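Putative leucoanthocyanidin reductase 1 (Vitis vinifera, PDB 3I6I) catalyses the NADPH-dependent reduction of leucoanthocyanidin, a step of flavonoid metabolism, on a Rossmann-fold scaffold. Local coordinates at residues R114-E119 / K203-T208. Numbering follows the deposited sequence.
Sequences RFLPSE and KFTMKT. With NDP (NADPH dihydro-nicotinamide-adenine-dinucleotide phosphate), chain B.
Strand 114-116 and helix 203-208 run nearly antiparallel, at 152°, with their axes 10.8 Å apart at closest approach and the CA atoms of L116 and T205 nearest each other. How a helix packs on the face of a Rossmann sheet is well illustrated here: L116 provides the apolar link. With CG anti to the carbonyl carbon (chi1 -76°), its side chain is carried towards the helix, where CD2 does the touching. The L116 and T205 side chains pass each other in opposite directions, and CD2 meets methyl CG2 of T205 at 3.7 Å; CD2 also lies 4.0 Å from OG1 of T208, whose side chain L116 crosses at a slant. I157, on strand 155-158, touches L116, T205 and T208 alike and adds to the apolar packing.

The threonine hydroxyls are kept busy by their own helix. OG1 of T208, set between backbone N and carbonyl carbon (chi1 76°), donates to O of T205 at 2.7 Å, while OG1 of T205 bonds I201 O. Replacing T208 by an alanine removes this hydroxyl, which would probably leave T205 O without that donor and L116 CD2 with less to pack against.

Beside the leucine, R114 reaches towards the backbone of T208, whose O lies 3.2 Å from NH1, set obliquely to the guanidinium, and is bonded to T214 OG1; NH1 bonds T155 and T214, and NH2 the carbonyl of D211. Past the strand, OG of S118 accepts a 2.9 Å bond from O3D of NADPH. The chemistry thus divides: apolar packing joins helix to sheet, polar groups find partners around it, and the strand's continuation contributes to binding the nicotinamide ribose.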
ATOM      1  N   ARG A 114      -8.221  -2.046 -16.418  1.00  5.28           N
ATOM      2  CA  ARG A 114      -8.055  -1.408 -15.116  1.00  3.30           C
ATOM      3  C   ARG A 114      -6.581  -1.208 -14.802  1.00  2.00           C
ATOM      4  O   ARG A 114      -5.776  -2.128 -14.993  1.00  5.85           O
ATOM      5  CB  ARG A 114      -8.717  -2.205 -14.004  1.00  5.34           C
ATOM      6  CG  ARG A 114      -9.135  -1.379 -12.774  1.00  7.32           C
ATOM      7  CD  ARG A 114     -10.334  -0.463 -13.035  1.00  3.80           C
ATOM      8  NE  ARG A 114     -11.577  -1.225 -13.252  1.00  2.00           N
ATOM      9  CZ  ARG A 114     -12.366  -1.689 -12.281  1.00  5.15           C
ATOM     10  NH1 ARG A 114     -12.098  -1.464 -10.999  1.00  5.78           N
ATOM     11  NH2 ARG A 114     -13.442  -2.371 -12.588  1.00  3.47           N
ATOM     12  N   PHE A 115      -6.238  -0.023 -14.318  1.00  2.21           N
ATOM     13  CA  PHE A 115      -4.913   0.279 -13.806  1.00  2.92           C
ATOM     14  C   PHE A 115      -5.038   0.622 -12.333  1.00  2.39           C
ATOM     15  O   PHE A 115      -5.837   1.528 -11.944  1.00  2.45           O
ATOM     16  CB  PHE A 115      -4.311   1.481 -14.535  1.00  3.92           C
ATOM     17  CG  PHE A 115      -2.931   1.913 -14.031  1.00  3.29           C
ATOM     18  CD1 PHE A 115      -2.674   3.240 -13.850  1.00  4.51           C
ATOM     19  CD2 PHE A 115      -1.909   0.981 -13.733  1.00  2.20           C
ATOM     20  CE1 PHE A 115      -1.408   3.681 -13.402  1.00  3.29           C
ATOM     21  CE2 PHE A 115      -0.681   1.378 -13.275  1.00  4.41           C
ATOM     22  CZ  PHE A 115      -0.405   2.730 -13.131  1.00  5.10           C
ATOM     23  N   LEU A 116      -4.222  -0.031 -11.521  1.00  3.87           N
ATOM     24  CA  LEU A 116      -4.041   0.391 -10.125  1.00  5.28           C
ATOM     25  C   LEU A 116      -2.631   0.958  -9.919  1.00  6.10           C
ATOM     26  O   LEU A 116      -1.654   0.176  -9.862  1.00  4.64           O
ATOM     27  CB  LEU A 116      -4.254  -0.783  -9.141  1.00  7.35           C
ATOM     28  CG  LEU A 116      -5.694  -1.250  -8.854  1.00  5.77           C
ATOM     29  CD1 LEU A 116      -6.440  -1.703 -10.158  1.00  4.65           C
ATOM     30  CD2 LEU A 116      -5.690  -2.415  -7.845  1.00  6.12           C
ATOM     31  N   PRO A 117      -2.500   2.293  -9.856  1.00  3.71           N
ATOM     32  CA  PRO A 117      -1.146   2.825  -9.608  1.00  4.93           C
ATOM     33  C   PRO A 117      -0.685   2.550  -8.199  1.00  3.83           C
ATOM     34  O   PRO A 117      -1.465   2.058  -7.365  1.00  6.77           O
ATOM     35  CB  PRO A 117      -1.280   4.313  -9.865  1.00  5.32           C
ATOM     36  CG  PRO A 117      -2.766   4.583  -9.601  1.00  8.22           C
ATOM     37  CD  PRO A 117      -3.510   3.374  -9.967  1.00  6.96           C
ATOM     38  N   SER A 118       0.578   2.897  -7.941  1.00  2.00           N
ATOM     39  CA  SER A 118       1.228   2.605  -6.676  1.00  3.45           C
ATOM     40  C   SER A 118       0.778   3.582  -5.624  1.00  4.17           C
ATOM     41  O   SER A 118       1.391   4.630  -5.403  1.00  5.81           O
ATOM     42  CB  SER A 118       2.744   2.598  -6.796  1.00  6.56           C
ATOM     43  OG  SER A 118       3.300   2.082  -5.601  1.00  4.84           O
ATOM     44  N   GLU A 119      -0.353   3.228  -5.043  1.00  4.58           N
ATOM     45  CA  GLU A 119      -1.038   4.011  -4.010  1.00  2.00           C
ATOM     46  C   GLU A 119      -0.752   3.310  -2.655  1.00  5.48           C
ATOM     47  O   GLU A 119       0.339   3.453  -2.091  1.00  5.68           O
ATOM     48  CB  GLU A 119      -2.542   4.118  -4.360  1.00  5.77           C
ATOM     49  CG  GLU A 119      -2.844   5.004  -5.601  1.00  6.53           C
ATOM     50  CD  GLU A 119      -2.945   6.470  -5.264  1.00  7.84           C
ATOM     51  OE1 GLU A 119      -3.215   6.797  -4.072  1.00 10.54           O
ATOM     52  OE2 GLU A 119      -2.741   7.316  -6.173  1.00 10.32           O
ATOM     53  N   LYS A 203      -5.458  -9.562  -0.628  1.00  2.92           N
ATOM     54  CA  LYS A 203      -6.692 -10.248  -0.952  1.00  2.31           C
ATOM     55  C   LYS A 203      -7.730  -9.269  -1.467  1.00  4.26           C
ATOM     56  O   LYS A 203      -8.358  -9.478  -2.535  1.00  4.68           O
ATOM     57  CB  LYS A 203      -7.206 -10.936   0.304  1.00  6.97           C
ATOM     58  CG  LYS A 203      -8.546 -11.639   0.160  1.00  7.22           C
ATOM     59  CD  LYS A 203      -8.921 -12.267   1.530  1.00 10.72           C
ATOM     60  CE  LYS A 203     -10.434 -12.439   1.674  1.00 16.74           C
ATOM     61  NZ  LYS A 203     -10.777 -13.087   3.010  1.00 13.15           N
ATOM     62  N   PHE A 204      -7.919  -8.192  -0.718  1.00  5.78           N
ATOM     63  CA  PHE A 204      -8.979  -7.261  -1.051  1.00  3.69           C
ATOM     64  C   PHE A 204      -8.606  -6.395  -2.244  1.00  5.75           C
ATOM     65  O   PHE A 204      -9.455  -6.149  -3.057  1.00  5.78           O
ATOM     66  CB  PHE A 204      -9.458  -6.474   0.158  1.00  5.98           C
ATOM     67  CG  PHE A 204     -10.193  -7.334   1.147  1.00  6.31           C
ATOM     68  CD1 PHE A 204     -11.457  -7.810   0.852  1.00  6.52           C
ATOM     69  CD2 PHE A 204      -9.620  -7.692   2.359  1.00  8.75           C
ATOM     70  CE1 PHE A 204     -12.131  -8.617   1.732  1.00  3.95           C
ATOM     71  CE2 PHE A 204     -10.311  -8.497   3.262  1.00 10.63           C
ATOM     72  CZ  PHE A 204     -11.555  -8.964   2.958  1.00  8.75           C
ATOM     73  N   THR A 205      -7.332  -6.020  -2.389  1.00  3.43           N
ATOM     74  CA  THR A 205      -6.906  -5.385  -3.618  1.00  4.13           C
ATOM     75  C   THR A 205      -7.277  -6.178  -4.871  1.00  6.36           C
ATOM     76  O   THR A 205      -7.804  -5.613  -5.866  1.00  5.11           O
ATOM     77  CB  THR A 205      -5.386  -5.112  -3.608  1.00  4.69           C
ATOM     78  OG1 THR A 205      -5.082  -4.125  -2.629  1.00  6.83           O
ATOM     79  CG2 THR A 205      -4.888  -4.623  -5.015  1.00  4.13           C
ATOM     80  N   MET A 206      -6.994  -7.478  -4.870  1.00  6.03           N
ATOM     81  CA  MET A 206      -7.206  -8.242  -6.065  1.00  4.75           C
ATOM     82  C   MET A 206      -8.699  -8.385  -6.359  1.00  3.65           C
ATOM     83  O   MET A 206      -9.063  -8.515  -7.521  1.00  5.33           O
ATOM     84  CB  MET A 206      -6.434  -9.574  -6.036  1.00  4.61           C
ATOM     85  CG  MET A 206      -4.905  -9.340  -6.181  1.00 12.85           C
ATOM     86  SD  MET A 206      -4.424  -8.158  -7.525  1.00  8.67           S
ATOM     87  CE  MET A 206      -5.171  -8.962  -8.905  1.00  5.30           C
ATOM     88  N   LYS A 207      -9.578  -8.349  -5.349  1.00  5.16           N
ATOM     89  CA  LYS A 207     -11.037  -8.413  -5.593  0.50  4.66           C
ATOM     90  C   LYS A 207     -11.524  -7.195  -6.357  1.00  4.06           C
ATOM     91  O   LYS A 207     -12.486  -7.271  -7.133  1.00  5.98           O
ATOM     92  CB  LYS A 207     -11.839  -8.449  -4.271  0.50  6.94           C
ATOM     93  CG  LYS A 207     -11.536  -9.617  -3.361  0.50  2.00           C
ATOM     94  CD  LYS A 207     -12.535  -9.681  -2.196  0.50  2.00           C
ATOM     95  CE  LYS A 207     -12.316 -10.910  -1.318  0.50  5.90           C
ATOM     96  NZ  LYS A 207     -12.748 -12.205  -1.932  0.50  3.78           N
ATOM     97  N   THR A 208     -10.871  -6.058  -6.129  1.00  5.31           N
ATOM     98  CA  THR A 208     -11.306  -4.788  -6.718  1.00  5.03           C
ATOM     99  C   THR A 208     -11.067  -4.661  -8.220  1.00  6.39           C
ATOM    100  O   THR A 208     -11.732  -3.829  -8.863  1.00  5.63           O
ATOM    101  CB  THR A 208     -10.650  -3.547  -6.033  1.00  4.00           C
ATOM    102  OG1 THR A 208      -9.274  -3.387  -6.464  1.00  4.83           O
ATOM    103  CG2 THR A 208     -10.821  -3.579  -4.485  1.00  4.30           C
TER
HETATM  104  PA  NDP B 350       9.399  -1.750  -2.452  0.70 17.77           P
HETATM  105  O1A NDP B 350      10.622  -0.871  -2.544  0.70 18.61           O
HETATM  106  O2A NDP B 350       9.347  -2.869  -1.252  0.70 18.06           O
HETATM  107  O5B NDP B 350       9.064  -2.579  -3.791  0.70 21.52           O
HETATM  108  C5B NDP B 350       9.089  -1.937  -5.027  0.70 16.01           C
HETATM  109  C4B NDP B 350       8.978  -2.906  -6.142  0.70 19.65           C
HETATM  110  O4B NDP B 350       8.971  -2.020  -7.328  0.70 22.25           O
HETATM  111  C3B NDP B 350      10.232  -3.809  -6.270  0.70 18.24           C
HETATM  112  O3B NDP B 350       9.890  -5.130  -6.768  0.70 19.64           O
HETATM  113  C2B NDP B 350      11.084  -3.071  -7.300  0.70 20.83           C
HETATM  114  O2B NDP B 350      11.917  -3.998  -7.996  0.70 22.58           O
HETATM  115  C1B NDP B 350       9.988  -2.581  -8.243  0.70 17.39           C
HETATM  116  N9A NDP B 350      10.361  -1.508  -9.164  0.70 16.47           N
HETATM  117  C8A NDP B 350      10.794  -0.298  -8.809  0.70 16.15           C
HETATM  118  N7A NDP B 350      11.003   0.427  -9.910  0.70 14.54           N
HETATM  119  C5A NDP B 350      10.684  -0.320 -10.972  0.70 16.37           C
HETATM  120  C6A NDP B 350      10.704  -0.096 -12.350  0.70 21.88           C
HETATM  121  N6A NDP B 350      11.088   1.084 -12.841  0.70 22.81           N
HETATM  122  N1A NDP B 350      10.319  -1.090 -13.176  0.70 17.31           N
HETATM  123  C2A NDP B 350       9.911  -2.258 -12.684  0.70 21.11           C
HETATM  124  N3A NDP B 350       9.863  -2.507 -11.369  0.70 20.11           N
HETATM  125  C4A NDP B 350      10.261  -1.550 -10.500  0.70 15.60           C
HETATM  126  O3  NDP B 350       8.132  -0.794  -2.252  0.70 18.09           O
HETATM  127  PN  NDP B 350       6.964  -0.817  -1.107  0.70 19.12           P
HETATM  128  O1N NDP B 350       6.182  -2.064  -0.935  0.70 20.60           O
HETATM  129  O2N NDP B 350       7.674  -0.195   0.152  0.70 23.46           O
HETATM  130  O5D NDP B 350       6.060   0.429  -1.689  0.70 14.85           O
HETATM  131  C5D NDP B 350       5.034   0.178  -2.661  0.70 13.76           C
HETATM  132  C4D NDP B 350       3.960   1.219  -2.515  0.70 13.87           C
HETATM  133  O4D NDP B 350       3.334   0.893  -1.243  0.70 18.18           O
HETATM  134  C3D NDP B 350       4.443   2.645  -2.421  0.70 15.12           C
HETATM  135  O3D NDP B 350       3.471   3.490  -3.029  0.70 13.70           O
HETATM  136  C2D NDP B 350       4.434   2.896  -0.924  0.70 19.88           C
HETATM  137  O2D NDP B 350       4.139   4.263  -0.718  0.70 20.25           O
HETATM  138  C1D NDP B 350       3.248   2.064  -0.443  0.70 16.61           C
HETATM  139  N1N NDP B 350       3.383   1.468   0.935  0.70 17.02           N
HETATM  140  C2N NDP B 350       2.306   1.477   1.855  0.70 19.59           C
HETATM  141  C3N NDP B 350       2.533   1.289   3.153  0.70 21.35           C
HETATM  142  C7N NDP B 350       1.349   1.271   4.139  0.70 25.66           C
HETATM  143  O7N NDP B 350       0.186   1.383   3.735  0.70 25.29           O
HETATM  144  N7N NDP B 350       1.646   1.047   5.408  0.70 17.03           N
HETATM  145  C4N NDP B 350       3.973   1.082   3.648  0.70 19.95           C
HETATM  146  C5N NDP B 350       4.862   0.538   2.536  0.70 22.29           C
HETATM  147  C6N NDP B 350       4.520   0.682   1.262  0.70 22.28           C
HETATM  148  P2B NDP B 350      13.578  -3.903  -7.768  0.70 25.19           P
HETATM  149  O1X NDP B 350      13.911  -4.308  -6.377  0.70 29.55           O
HETATM  150  O2X NDP B 350      14.155  -4.813  -8.937  0.70 26.92           O
HETATM  151  O3X NDP B 350      13.976  -2.400  -8.067  0.70 26.27           O